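Long-range contacts in probable glucarate dehydratase (Mycobacterium smegmatis str. MC2 155, PDB 3VDG), which probably dehydrates D-glucarate or a related acid sugar, as a metal-dependent member of the enolase superfamily: residues 39-44 / 376-381; 51-56 / 420-425. All blocks are in the same frame, centred on the assembly; numbering follows the deposited sequence.

Contact 1. Residues 39-44 / 376-381; sequences AFADPP and RHEDVV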
loop_
_atom_site.group_PDB
_atom_site.type_symbol
_atom_site.label_atom_id
_atom_site.label_comp_id
_atom_site.label_asym_id
_atom_site.label_seq_id
_atom_site.Cartn_x
_atom_site.Cartn_y
_atom_site.Cartn_z
ATOM N N ALA A 39 11.520 -8.635 -30.323
ATOM C CA ALA A 39 10.415 -8.141 -31.160
ATOM C C ALA A 39 9.589 -9.333 -31.601
ATOM O O ALA A 39 10.124 -10.405 -31.895
ATOM C CB ALA A 39 10.945 -7.352 -32.363
ATOM N N PHE A 40 8.275 -9.163 -31.610
ATOM C CA PHE A 40 7.375 -10.219 -32.019
ATOM C C PHE A 40 6.288 -9.642 -32.928
ATOM O O PHE A 40 5.920 -8.484 -32.793
ATOM C CB PHE A 40 6.757 -10.915 -30.793
ATOM C CG PHE A 40 6.131 -9.969 -29.796
ATOM C CD1 PHE A 40 6.900 -9.352 -28.827
ATOM C CD2 PHE A 40 4.763 -9.732 -29.803
ATOM C CE1 PHE A 40 6.327 -8.493 -27.905
ATOM C CE2 PHE A 40 4.184 -8.869 -28.877
ATOM C CZ PHE A 40 4.972 -8.250 -27.928
ATOM N N ALA A 41 5.800 -10.462 -33.851
ATOM C CA ALA A 41 4.804 -10.053 -34.844
ATOM C C ALA A 41 3.520 -9.540 -34.225
ATOM O O ALA A 41 2.993 -10.108 -33.250
ATOM C CB ALA A 41 4.491 -11.195 -35.804
ATOM N N ASP A 42 3.008 -8.474 -34.831
ATOM C CA ASP A 42 1.787 -7.801 -34.360
ATOM C C ASP A 42 0.996 -7.444 -35.616
ATOM O O ASP A 42 1.588 -6.975 -36.597
ATOM C CB ASP A 42 2.182 -6.503 -33.647
ATOM C CG ASP A 42 1.095 -5.980 -32.689
ATOM O OD1 ASP A 42 0.171 -6.747 -32.319
ATOM O OD2 ASP A 42 1.191 -4.798 -32.281
ATOM N N PRO A 43 -0.326 -7.663 -35.605
ATOM C CA PRO A 43 -1.147 -7.314 -36.765
ATOM C C PRO A 43 -1.383 -5.800 -36.873
ATOM O O PRO A 43 -1.074 -5.060 -35.938
ATOM C CB PRO A 43 -2.488 -8.013 -36.474
ATOM C CG PRO A 43 -2.238 -8.918 -35.300
ATOM C CD PRO A 43 -1.125 -8.282 -34.536
ATOM N N PRO A 44 -1.934 -5.341 -38.013
ATOM C CA PRO A 44 -2.133 -3.905 -38.207
ATOM C C PRO A 44 -3.347 -3.400 -37.446
ATOM O O PRO A 44 -4.340 -3.008 -38.057
ATOM C CB PRO A 44 -2.359 -3.794 -39.718
ATOM C CG PRO A 44 -3.027 -5.083 -40.083
ATOM C CD PRO A 44 -2.411 -6.135 -39.170
ATOM N N ARG A 376 -0.729 -11.899 -30.184
ATOM C CA ARG A 376 0.636 -12.384 -30.451
ATOM C C ARG A 376 0.636 -13.902 -30.546
ATOM O O ARG A 376 -0.379 -14.536 -30.220
ATOM C CB ARG A 376 1.693 -11.813 -29.475
ATOM C CG ARG A 376 1.353 -11.858 -27.973
ATOM C CD ARG A 376 1.728 -13.176 -27.313
ATOM N NE ARG A 376 0.642 -14.150 -27.401
ATOM C CZ ARG A 376 0.827 -15.460 -27.437
ATOM N NH1 ARG A 376 2.055 -15.965 -27.380
ATOM N NH2 ARG A 376 -0.217 -16.266 -27.527
ATOM N N HIS A 377 1.729 -14.485 -31.043
ATOM C CA HIS A 377 1.831 -15.953 -31.129
ATOM C C HIS A 377 3.247 -16.408 -30.866
ATOM O O HIS A 377 3.621 -17.520 -31.229
ATOM C CB HIS A 377 1.364 -16.454 -32.490
ATOM C CG HIS A 377 2.148 -15.875 -33.638
ATOM N ND1 HIS A 377 1.759 -14.759 -34.291
ATOM C CD2 HIS A 377 3.359 -16.266 -34.212
ATOM C CE1 HIS A 377 2.669 -14.455 -35.241
ATOM N NE2 HIS A 377 3.644 -15.380 -35.194
ATOM N N GLU A 378 4.048 -15.535 -30.258
ATOM C CA GLU A 378 5.438 -15.829 -29.881
ATOM C C GLU A 378 5.612 -15.539 -28.387
ATOM O O GLU A 378 4.788 -14.843 -27.785
ATOM C CB GLU A 378 6.417 -14.980 -30.707
ATOM C CG GLU A 378 6.407 -15.324 -32.209
ATOM C CD GLU A 378 6.856 -14.179 -33.119
ATOM O OE1 GLU A 378 6.154 -13.142 -33.193
ATOM O OE2 GLU A 378 7.909 -14.321 -33.785
ATOM N N ASP A 379 6.664 -16.082 -27.782
ATOM C CA ASP A 379 6.910 -15.848 -26.356
ATOM C C ASP A 379 8.361 -16.154 -26.021
ATOM O O ASP A 379 9.077 -16.784 -26.826
ATOM C CB ASP A 379 5.957 -16.678 -25.484
ATOM C CG ASP A 379 5.761 -16.075 -24.078
ATOM O OD1 ASP A 379 6.499 -15.147 -23.687
ATOM O OD2 ASP A 379 4.872 -16.535 -23.355
ATOM N N VAL A 380 8.805 -15.682 -24.860
ATOM C CA VAL A 380 10.187 -15.907 -24.412
ATOM C C VAL A 380 10.294 -16.885 -23.244
ATOM O O VAL A 380 11.406 -17.244 -22.836
ATOM C CB VAL A 380 10.904 -14.599 -23.994
ATOM C CG1 VAL A 380 11.094 -13.676 -25.193
ATOM C CG2 VAL A 380 10.137 -13.897 -22.888
ATOM N N VAL A 381 9.154 -17.302 -22.699
ATOM C CA VAL A 381 9.150 -18.255 -21.587
ATOM C C VAL A 381 8.696 -19.635 -22.035
ATOM O O VAL A 381 7.997 -19.779 -23.034
ATOM C CB VAL A 381 8.277 -17.784 -20.392
ATOM C CG1 VAL A 381 8.751 -16.417 -19.917
ATOM C CG2 VAL A 381 6.789 -17.762 -20.754
HETATM O O HOH W 1 3.720 -12.747 -32.194
#
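F40 meets the 376-381 loop with its ring and its CB at once. Its CG lies between the backbone N and the carbonyl carbon (chi1 51°), which swings the ring over to R376, where CD2 rests 3.7 Å from R376 CB. The touch is purely hydrocarbon: F40 offers an apolar ring, and R376 gives it the aliphatic root of its chain. Beyond that root the arginine bends at chi2 and chi3 and leads away, so that its NE bonds to the carbonyl of W373 and its NH1 donates to E378 O at 3.0 Å, with the oxygen close to the guanidinium plane. The loop is thereby tied to itself beside the strand. F40 CB in turn packs against the carboxylate of E378, 3.3 Å from OE1.

Strand 30-41 is the first of the three-stranded antiparallel sheet in the N-terminal capping domain of the enolase superfamily, whereas 376-381 follows helix 349-360, late in the barrel domain; the contact therefore joins cap to barrel. As the strand ends, A41 N donates to E378 OE1 at 2.8 Å, the nitrogen lying near the outward extension of the CD-OE1 bond. Glutamate suits this place because its chain, extended beyond CG, is long enough to bring an acceptor to a backbone N-H. The other oxygen, OE2, is taken by Q416 of helix 407-420, which would help to fix the rotation of the carboxylate. Water 1 donates to E378 OE1 (2.7 Å) and to A41 O (2.9 Å) and accepts from H377 N, bridging both backbones. The small CB of A41 leaves room for the H377 ring, whose CE1 approaches it to 3.8 Å.

Contact 2. Residues 51-56 / 420-425; sequences VHQPYA and CGIRDR. With ACT (acetate ion), chain E.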
loop_
_atom_site.group_PDB
_atom_site.type_symbol
_atom_site.label_atom_id
_atom_site.label_comp_id
_atom_site.label_asym_id
_atom_site.label_seq_id
_atom_site.Cartn_x
_atom_site.Cartn_y
_atom_site.Cartn_z
ATOM N N VAL A 51 -1.565 3.110 -36.378
ATOM C CA VAL A 51 -1.757 1.676 -36.558
ATOM C C VAL A 51 -0.529 0.971 -35.972
ATOM O O VAL A 51 0.572 1.511 -36.024
ATOM C CB VAL A 51 -1.933 1.322 -38.060
ATOM C CG1 VAL A 51 -0.723 1.770 -38.877
ATOM C CG2 VAL A 51 -2.182 -0.165 -38.250
ATOM N N HIS A 52 -0.702 -0.217 -35.390
ATOM C CA HIS A 52 0.472 -0.915 -34.813
ATOM C C HIS A 52 1.470 -1.256 -35.872
ATOM O O HIS A 52 1.093 -1.665 -36.964
ATOM C CB HIS A 52 0.061 -2.206 -34.128
ATOM C CG HIS A 52 -0.640 -1.997 -32.815
ATOM N ND1 HIS A 52 -0.627 -2.920 -31.839
ATOM C CD2 HIS A 52 -1.355 -0.916 -32.328
ATOM C CE1 HIS A 52 -1.315 -2.456 -30.774
ATOM N NE2 HIS A 52 -1.771 -1.235 -31.079
ATOM N N GLN A 53 2.752 -1.123 -35.543
ATOM C CA GLN A 53 3.851 -1.612 -36.391
ATOM C C GLN A 53 3.829 -3.139 -36.528
ATOM O O GLN A 53 3.206 -3.823 -35.716
ATOM C CB GLN A 53 5.173 -1.137 -35.789
ATOM C CG GLN A 53 5.458 0.326 -36.099
ATOM C CD GLN A 53 6.395 0.972 -35.099
ATOM O OE1 GLN A 53 6.125 0.996 -33.899
ATOM N NE2 GLN A 53 7.481 1.516 -35.587
ATOM N N PRO A 54 4.479 -3.686 -37.573
ATOM C CA PRO A 54 4.453 -5.150 -37.774
ATOM C C PRO A 54 5.175 -5.963 -36.685
ATOM O O PRO A 54 4.987 -7.179 -36.598
ATOM C CB PRO A 54 5.153 -5.352 -39.129
ATOM C CG PRO A 54 5.774 -4.041 -39.477
ATOM C CD PRO A 54 5.048 -2.968 -38.722
ATOM N N TYR A 55 6.030 -5.310 -35.907
ATOM C CA TYR A 55 6.576 -5.925 -34.691
ATOM C C TYR A 55 6.404 -4.997 -33.498
ATOM O O TYR A 55 6.604 -3.777 -33.595
ATOM C CB TYR A 55 8.053 -6.261 -34.854
ATOM C CG TYR A 55 8.273 -7.196 -35.997
ATOM C CD1 TYR A 55 8.229 -8.570 -35.801
ATOM C CD2 TYR A 55 8.456 -6.711 -37.289
ATOM C CE1 TYR A 55 8.404 -9.448 -36.858
ATOM C CE2 TYR A 55 8.630 -7.581 -38.356
ATOM C CZ TYR A 55 8.592 -8.944 -38.132
ATOM O OH TYR A 55 8.761 -9.816 -39.172
ATOM N N ALA A 56 6.041 -5.601 -32.372
ATOM C CA ALA A 56 5.986 -4.915 -31.090
ATOM C C ALA A 56 7.321 -5.198 -30.384
ATOM O O ALA A 56 7.879 -6.289 -30.548
ATOM C CB ALA A 56 4.828 -5.468 -30.273
ATOM N N CYS A 420 14.457 -6.579 -37.639
ATOM C CA CYS A 420 13.240 -5.865 -38.037
ATOM C C CYS A 420 13.495 -4.366 -38.180
ATOM O O CYS A 420 12.687 -3.658 -38.767
ATOM C CB CYS A 420 12.103 -6.087 -37.031
ATOM S SG CYS A 420 12.258 -5.046 -35.550
ATOM N N GLY A 421 14.600 -3.890 -37.611
ATOM C CA GLY A 421 14.986 -2.485 -37.696
ATOM C C GLY A 421 14.222 -1.493 -36.833
ATOM O O GLY A 421 14.634 -0.341 -36.713
ATOM N N ILE A 422 13.110 -1.915 -36.232
ATOM C CA ILE A 422 12.321 -1.009 -35.377
ATOM C C ILE A 422 13.009 -0.791 -34.025
ATOM O O ILE A 422 13.412 -1.755 -33.373
ATOM C CB ILE A 422 10.891 -1.544 -35.163
ATOM C CG1 ILE A 422 10.148 -1.611 -36.491
ATOM C CG2 ILE A 422 10.113 -0.643 -34.211
ATOM C CD1 ILE A 422 8.925 -2.495 -36.446
ATOM N N ARG A 423 13.146 0.471 -33.612
ATOM C CA ARG A 423 13.863 0.811 -32.379
ATOM C C ARG A 423 12.994 1.551 -31.347
ATOM O O ARG A 423 13.379 1.686 -30.189
ATOM C CB ARG A 423 15.127 1.637 -32.696
ATOM C CG ARG A 423 16.180 0.875 -33.494
ATOM C CD ARG A 423 16.546 -0.418 -32.765
ATOM N NE ARG A 423 17.487 -1.276 -33.482
ATOM C CZ ARG A 423 17.149 -2.401 -34.099
ATOM N NH1 ARG A 423 15.884 -2.807 -34.091
ATOM N NH2 ARG A 423 18.077 -3.135 -34.707
ATOM N N ASP A 424 11.845 2.058 -31.778
ATOM C CA ASP A 424 10.896 2.742 -30.882
ATOM C C ASP A 424 9.463 2.403 -31.298
ATOM O O ASP A 424 9.184 2.264 -32.488
ATOM C CB ASP A 424 11.081 4.262 -30.957
ATOM C CG ASP A 424 12.433 4.710 -30.436
ATOM O OD1 ASP A 424 12.609 4.813 -29.198
ATOM O OD2 ASP A 424 13.321 4.972 -31.270
ATOM N N ARG A 425 8.554 2.246 -30.338
ATOM C CA ARG A 425 7.156 2.129 -30.710
ATOM C C ARG A 425 6.696 3.461 -31.320
ATOM O O ARG A 425 6.906 4.516 -30.737
ATOM C CB ARG A 425 6.276 1.783 -29.517
ATOM C CG ARG A 425 4.830 1.660 -29.949
ATOM C CD ARG A 425 3.870 1.376 -28.808
ATOM N NE ARG A 425 2.492 1.462 -29.304
ATOM C CZ ARG A 425 1.415 1.306 -28.549
ATOM N NH1 ARG A 425 1.541 1.038 -27.248
ATOM N NH2 ARG A 425 0.216 1.416 -29.104
HETATM C C ACT E . -3.157 0.003 -28.263
HETATM O O ACT E . -2.651 -1.124 -28.018
HETATM O OXT ACT E . -3.106 0.498 -29.410
HETATM C CH3 ACT E . -3.840 0.789 -27.178
HETATM O O HOH W 2 10.010 3.334 -35.010
#
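C420 CB meets the Y55 ring obliquely, nearest CD2 (3.7 Å), an off-centre CH-pi contact 29° off the ring normal. C420 SG adds an oblique sulfur-aromatic approach and also accepts the N-H of I422. I422 fills the angle between Y55 and Q53, and a branched aliphatic chain suits this place: CG2 lies against the Q53 amide, 3.7 Å from NE2, while the longer arm ends in CD1 between Q53 CB and Y55, at the edge of the tyrosine ring.

The side chains of Q53 and I422 run antiparallel to each other. Q53 CG lies anti to the carbonyl carbon (chi1 -78°) and the chain is extended beyond it, which brings OE1 3.5 Å from R425 CA. There water 2 joins Q53 NE2 to D424 O, and Q53 OE1 accepts from D426 N. This packing sets the start of strand 55-65 of the N-terminal capping domain, and the loop leading into it, against the loop 420-425 between helices 407-420 and 427-434, where G421 has positive phi.

Nearer the barrel, H52 NE2 and R425 NH2 converge on OXT of an acetate probably taken up from the crystallisation liquor. H52 NE2 donates almost straight to OXT (2.8 Å, 172°); R425 NH2, on a chain extended from CG to NE, makes a longer approach to OXT (3.5 Å). H372 and N47 also hold the acetate. Farther out, D42 accepts from H52 ND1 and orients the imidazole, while D427 forms a salt bridge with R425 NH2.

The two contacts lie with their centres 11 Å apart, on the same side of the chain's centre. Their segments alternate along the sequence: 39-44, 51-56, 376-381, 420-425. The early pair is the end of strand 30-41 and the start of strand 55-65, joined where F40 O pairs with A56 N; the connecting chain carries the small hairpin 46-47/50-51. The late segments come from the loop between helix 349-360 and strand 388-389 and from the loop between helices 407-420 and 427-434; helix 407-420 reaches both contacts. The N-terminal sheet and the turns leaving it are thus held by two later parts of the chain, consistent with a cap over the probable active site.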